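Long-range contact in periplasmic cell division protein (SufI) (Aquifex aeolicus, PDB 6SYY), which probably works as a copper-dependent oxidoreductase, a laccase-like multicopper oxidase with a methionine-rich loop that has a role in catalysis: residues L72-V84 against Q206-Y218. Sequence-based numbering, arbitrary orientation.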
loop_
_atom_site.group_PDB
_atom_site.type_symbol
_atom_site.label_atom_id
_atom_site.label_comp_id
_atom_site.label_asym_id
_atom_site.label_seq_id
_atom_site.Cartn_x
_atom_site.Cartn_y
_atom_site.Cartn_z
ATOM N N LEU A 72 9.475 11.300 17.789
ATOM C CA LEU A 72 8.326 12.026 17.268
ATOM C C LEU A 72 7.297 12.238 18.369
ATOM O O LEU A 72 7.120 11.391 19.248
ATOM C CB LEU A 72 7.678 11.275 16.100
ATOM C CG LEU A 72 8.551 11.072 14.864
ATOM C CD1 LEU A 72 7.779 10.320 13.787
ATOM C CD2 LEU A 72 9.056 12.413 14.346
ATOM N N GLU A 73 6.615 13.381 18.312
ATOM C CA GLU A 73 5.565 13.703 19.276
ATOM C C GLU A 73 4.218 13.321 18.669
ATOM O O GLU A 73 3.474 14.155 18.157
ATOM C CB GLU A 73 5.613 15.178 19.655
ATOM C CG GLU A 73 4.694 15.525 20.805
ATOM C CD GLU A 73 4.643 17.006 21.087
ATOM O OE1 GLU A 73 4.948 17.800 20.173
ATOM O OE2 GLU A 73 4.299 17.370 22.230
ATOM N N VAL A 74 3.910 12.024 18.733
ATOM C CA VAL A 74 2.637 11.522 18.219
ATOM C C VAL A 74 1.505 11.863 19.179
ATOM O O VAL A 74 0.479 12.427 18.784
ATOM C CB VAL A 74 2.729 10.004 17.970
ATOM C CG1 VAL A 74 1.440 9.476 17.355
ATOM C CG2 VAL A 74 3.927 9.685 17.087
ATOM N N ILE A 75 1.682 11.513 20.448
ATOM C CA ILE A 75 0.793 11.945 21.520
ATOM C C ILE A 75 1.382 13.223 22.113
ATOM O O ILE A 75 2.547 13.208 22.537
ATOM C CB ILE A 75 0.656 10.860 22.595
ATOM C CG1 ILE A 75 0.128 9.563 21.981
ATOM C CG2 ILE A 75 -0.231 11.342 23.733
ATOM C CD1 ILE A 75 0.453 8.336 22.803
ATOM N N PRO A 76 0.636 14.326 22.154
ATOM C CA PRO A 76 1.207 15.586 22.652
ATOM C C PRO A 76 1.772 15.430 24.058
ATOM O O PRO A 76 1.128 14.870 24.949
ATOM C CB PRO A 76 0.017 16.550 22.621
ATOM C CG PRO A 76 -0.880 15.991 21.565
ATOM C CD PRO A 76 -0.746 14.498 21.675
ATOM N N GLY A 77 2.995 15.922 24.245
ATOM C CA GLY A 77 3.674 15.830 25.518
ATOM C C GLY A 77 4.505 14.580 25.722
ATOM O O GLY A 77 5.118 14.432 26.783
ATOM N N LYS A 78 4.549 13.679 24.749
ATOM C CA LYS A 78 5.310 12.446 24.869
ATOM C C LYS A 78 6.207 12.287 23.651
ATOM O O LYS A 78 5.814 12.620 22.529
ATOM C CB LYS A 78 4.373 11.237 25.017
ATOM C CG LYS A 78 3.471 11.320 26.246
ATOM C CD LYS A 78 2.453 10.191 26.295
ATOM C CE LYS A 78 1.594 10.282 27.550
ATOM N NZ LYS A 78 0.578 9.195 27.623
ATOM N N SER A 79 7.421 11.790 23.878
ATOM C CA SER A 79 8.389 11.564 22.814
ATOM C C SER A 79 8.439 10.073 22.512
ATOM O O SER A 79 8.764 9.267 23.390
ATOM C CB SER A 79 9.772 12.084 23.204
ATOM O OG SER A 79 10.311 11.334 24.276
ATOM N N THR A 80 8.109 9.713 21.278
ATOM C CA THR A 80 8.064 8.323 20.850
ATOM C C THR A 80 9.280 8.037 19.987
ATOM O O THR A 80 9.486 8.698 18.963
ATOM C CB THR A 80 6.780 8.030 20.076
ATOM O OG1 THR A 80 5.650 8.375 20.885
ATOM C CG2 THR A 80 6.713 6.552 19.705
ATOM N N ASP A 81 10.084 7.064 20.404
ATOM C CA ASP A 81 11.230 6.646 19.614
ATOM C C ASP A 81 10.735 5.951 18.355
ATOM O O ASP A 81 10.033 4.938 18.436
ATOM C CB ASP A 81 12.132 5.717 20.426
ATOM C CG ASP A 81 12.850 6.437 21.558
ATOM O OD1 ASP A 81 12.631 7.653 21.731
ATOM O OD2 ASP A 81 13.638 5.783 22.275
ATOM N N MET A 82 11.085 6.499 17.192
ATOM C CA MET A 82 10.599 5.967 15.929
ATOM C C MET A 82 11.673 6.093 14.857
ATOM O O MET A 82 12.631 6.863 14.982
ATOM C CB MET A 82 9.324 6.682 15.468
ATOM C CG MET A 82 8.104 6.386 16.315
ATOM S SD MET A 82 6.624 7.125 15.619
ATOM C CE MET A 82 6.480 6.197 14.097
ATOM N N LEU A 83 11.488 5.318 13.791
ATOM C CA LEU A 83 12.296 5.424 12.587
ATOM C C LEU A 83 11.595 6.327 11.579
ATOM O O LEU A 83 10.365 6.338 11.485
ATOM C CB LEU A 83 12.531 4.040 11.975
ATOM C CG LEU A 83 13.464 3.061 12.700
ATOM C CD1 LEU A 83 13.233 1.632 12.220
ATOM C CD2 LEU A 83 14.913 3.454 12.490
ATOM N N VAL A 84 12.381 7.100 10.833
ATOM C CA VAL A 84 11.840 7.947 9.777
ATOM C C VAL A 84 12.749 7.854 8.565
ATOM O O VAL A 84 13.958 7.633 8.683
ATOM C CB VAL A 84 11.684 9.428 10.205
ATOM C CG1 VAL A 84 10.671 9.565 11.323
ATOM C CG2 VAL A 84 13.023 10.021 10.615
ATOM N N GLN A 206 -3.020 3.457 10.028
ATOM C CA GLN A 206 -2.159 2.527 10.736
ATOM C C GLN A 206 -2.706 2.325 12.139
ATOM O O GLN A 206 -3.254 3.250 12.743
ATOM C CB GLN A 206 -0.721 3.048 10.820
ATOM C CG GLN A 206 -0.072 3.355 9.484
ATOM C CD GLN A 206 1.355 3.825 9.649
ATOM O OE1 GLN A 206 2.300 3.115 9.299
ATOM N NE2 GLN A 206 1.523 5.023 10.196
ATOM N N ASP A 207 -2.562 1.111 12.658
ATOM C CA ASP A 207 -2.878 0.842 14.051
ATOM C C ASP A 207 -1.586 0.574 14.806
ATOM O O ASP A 207 -0.691 -0.114 14.303
ATOM C CB ASP A 207 -3.858 -0.330 14.204
ATOM C CG ASP A 207 -3.355 -1.612 13.573
ATOM O OD1 ASP A 207 -2.604 -1.543 12.580
ATOM O OD2 ASP A 207 -3.729 -2.696 14.068
ATOM N N LYS A 208 -1.479 1.156 16.000
ATOM C CA LYS A 208 -0.284 1.034 16.825
ATOM C C LYS A 208 -0.690 0.956 18.292
ATOM O O LYS A 208 -1.814 1.297 18.669
ATOM C CB LYS A 208 0.690 2.205 16.587
ATOM C CG LYS A 208 1.303 2.198 15.193
ATOM C CD LYS A 208 2.433 3.204 14.998
ATOM C CE LYS A 208 3.014 3.057 13.588
ATOM N NZ LYS A 208 3.937 4.155 13.213
ATOM N N THR A 209 0.246 0.494 19.117
ATOM C CA THR A 209 0.034 0.334 20.549
ATOM C C THR A 209 1.118 1.092 21.302
ATOM O O THR A 209 2.306 0.955 20.987
ATOM C CB THR A 209 0.050 -1.146 20.936
ATOM O OG1 THR A 209 -0.992 -1.834 20.232
ATOM C CG2 THR A 209 -0.161 -1.309 22.428
ATOM N N PHE A 210 0.706 1.882 22.294
ATOM C CA PHE A 210 1.605 2.714 23.084
ATOM C C PHE A 210 1.568 2.288 24.544
ATOM O O PHE A 210 0.503 1.954 25.074
ATOM C CB PHE A 210 1.219 4.191 22.992
ATOM C CG PHE A 210 1.245 4.741 21.602
ATOM C CD1 PHE A 210 2.362 5.410 21.133
ATOM C CD2 PHE A 210 0.149 4.596 20.765
ATOM C CE1 PHE A 210 2.392 5.926 19.856
ATOM C CE2 PHE A 210 0.173 5.105 19.481
ATOM C CZ PHE A 210 1.299 5.774 19.027
ATOM N N ASP A 211 2.728 2.317 25.199
ATOM C CA ASP A 211 2.788 2.072 26.635
ATOM C C ASP A 211 2.482 3.377 27.377
ATOM O O ASP A 211 2.095 4.383 26.778
ATOM C CB ASP A 211 4.140 1.477 27.026
ATOM C CG ASP A 211 5.298 2.445 26.820
ATOM O OD1 ASP A 211 5.116 3.468 26.131
ATOM O OD2 ASP A 211 6.396 2.178 27.353
ATOM N N SER A 212 2.666 3.374 28.699
ATOM C CA SER A 212 2.326 4.546 29.501
ATOM C C SER A 212 3.166 5.758 29.123
ATOM O O SER A 212 2.677 6.894 29.173
ATOM C CB SER A 212 2.500 4.232 30.987
ATOM O OG SER A 212 1.720 3.116 31.377
ATOM N N SER A 213 4.420 5.543 28.732
ATOM C CA SER A 213 5.361 6.621 28.465
ATOM C C SER A 213 5.337 7.096 27.016
ATOM O O SER A 213 6.179 7.916 26.635
ATOM C CB SER A 213 6.776 6.175 28.831
ATOM O OG SER A 213 7.201 5.114 27.991
ATOM N N GLY A 214 4.413 6.598 26.200
ATOM C CA GLY A 214 4.350 7.003 24.811
ATOM C C GLY A 214 5.268 6.256 23.867
ATOM O O GLY A 214 5.405 6.666 22.709
ATOM N N GLN A 215 5.903 5.180 24.317
ATOM C CA GLN A 215 6.736 4.369 23.444
ATOM C C GLN A 215 5.899 3.286 22.775
ATOM O O GLN A 215 4.892 2.823 23.319
ATOM C CB GLN A 215 7.895 3.740 24.223
ATOM C CG GLN A 215 8.847 4.758 24.841
ATOM C CD GLN A 215 9.416 5.740 23.823
ATOM O OE1 GLN A 215 9.549 5.427 22.638
ATOM N NE2 GLN A 215 9.753 6.936 24.288
ATOM N N LEU A 216 6.322 2.895 21.577
ATOM C CA LEU A 216 5.587 1.897 20.814
ATOM C C LEU A 216 5.810 0.508 21.392
ATOM O O LEU A 216 6.892 0.185 21.890
ATOM C CB LEU A 216 6.006 1.925 19.346
ATOM C CG LEU A 216 5.585 3.183 18.582
ATOM C CD1 LEU A 216 6.304 3.268 17.249
ATOM C CD2 LEU A 216 4.077 3.206 18.382
ATOM N N VAL A 217 4.765 -0.310 21.328
ATOM C CA VAL A 217 4.807 -1.693 21.775
ATOM C C VAL A 217 4.591 -2.579 20.556
ATOM O O VAL A 217 3.553 -2.485 19.889
ATOM C CB VAL A 217 3.749 -1.968 22.854
ATOM C CG1 VAL A 217 3.890 -3.381 23.388
ATOM C CG2 VAL A 217 3.864 -0.939 23.975
ATOM N N TYR A 218 5.571 -3.427 20.256
ATOM C CA TYR A 218 5.504 -4.337 19.115
ATOM C C TYR A 218 5.617 -5.761 19.645
ATOM O O TYR A 218 6.720 -6.272 19.846
ATOM C CB TYR A 218 6.601 -4.037 18.091
ATOM C CG TYR A 218 6.513 -4.896 16.846
ATOM C CD1 TYR A 218 5.428 -4.792 15.982
ATOM C CD2 TYR A 218 7.512 -5.807 16.532
ATOM C CE1 TYR A 218 5.338 -5.576 14.842
ATOM C CE2 TYR A 218 7.432 -6.594 15.389
ATOM C CZ TYR A 218 6.342 -6.472 14.548
ATOM O OH TYR A 218 6.252 -7.252 13.414
HETATM O O HOH W 1 0.800 6.928 26.312
HETATM O O HOH W 2 8.932 3.864 20.580
#
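Ile-75 lays its CD1 methyl over one face of the Phe-210 ring, a CH-pi contact 4.0 Å from the ring centroid, while CG1 of Val-74 meets the ring atom CZ. Both segments turn here: the hairpin connection between strands 63-72 and 80-86 of one cupredoxin-like domain of the multicopper oxidase packs on the loop that follows strand 200-208, and Leu-232 of strand 230-233 touches Val-74 and Phe-210. Ile-75 suits the place because its delta methyl reaches over the ring, and Val-74 fills in obliquely beside it; neither needs a polar partner. Beside it, Leu-216 packs across Thr-80 and Met-82, its CD1 3.7 Å from Met-82 CG; the bend in the methionine chain (chi3 66°) brings CE tip to tip with Lys-208 NZ.

Outward, the contact becomes polar. Thr-80 straddles the apolar and polar parts, its CG2 against Leu-216 and its OG1 donating to Gly-214 O at 2.5 Å, in the carbonyl plane. Gly-214 closes a type I turn begun by Asp-211; a CB here would strike Lys-78 CB and, at this backbone conformation, would also crowd the carbonyl O of Ser-213. The extended Lys-78 chain runs past this glycine to a weak bond from NZ to Ser-212 O, and a water joins the same NZ to Asp-211 O.

Gln-215 doubles back at chi2 (-55°), which carries its amide to the start of strand 80-86: OE1 accepts Asp-81 N at 2.8 Å, nearly straight at 167°. With an alanine here, the Asp-81 amide would probably be left without this acceptor and the water beside it would lose one of its partners. That water donates to OE1, 2.7 Å away, and to Asp-81 O, while accepting from Leu-216 N.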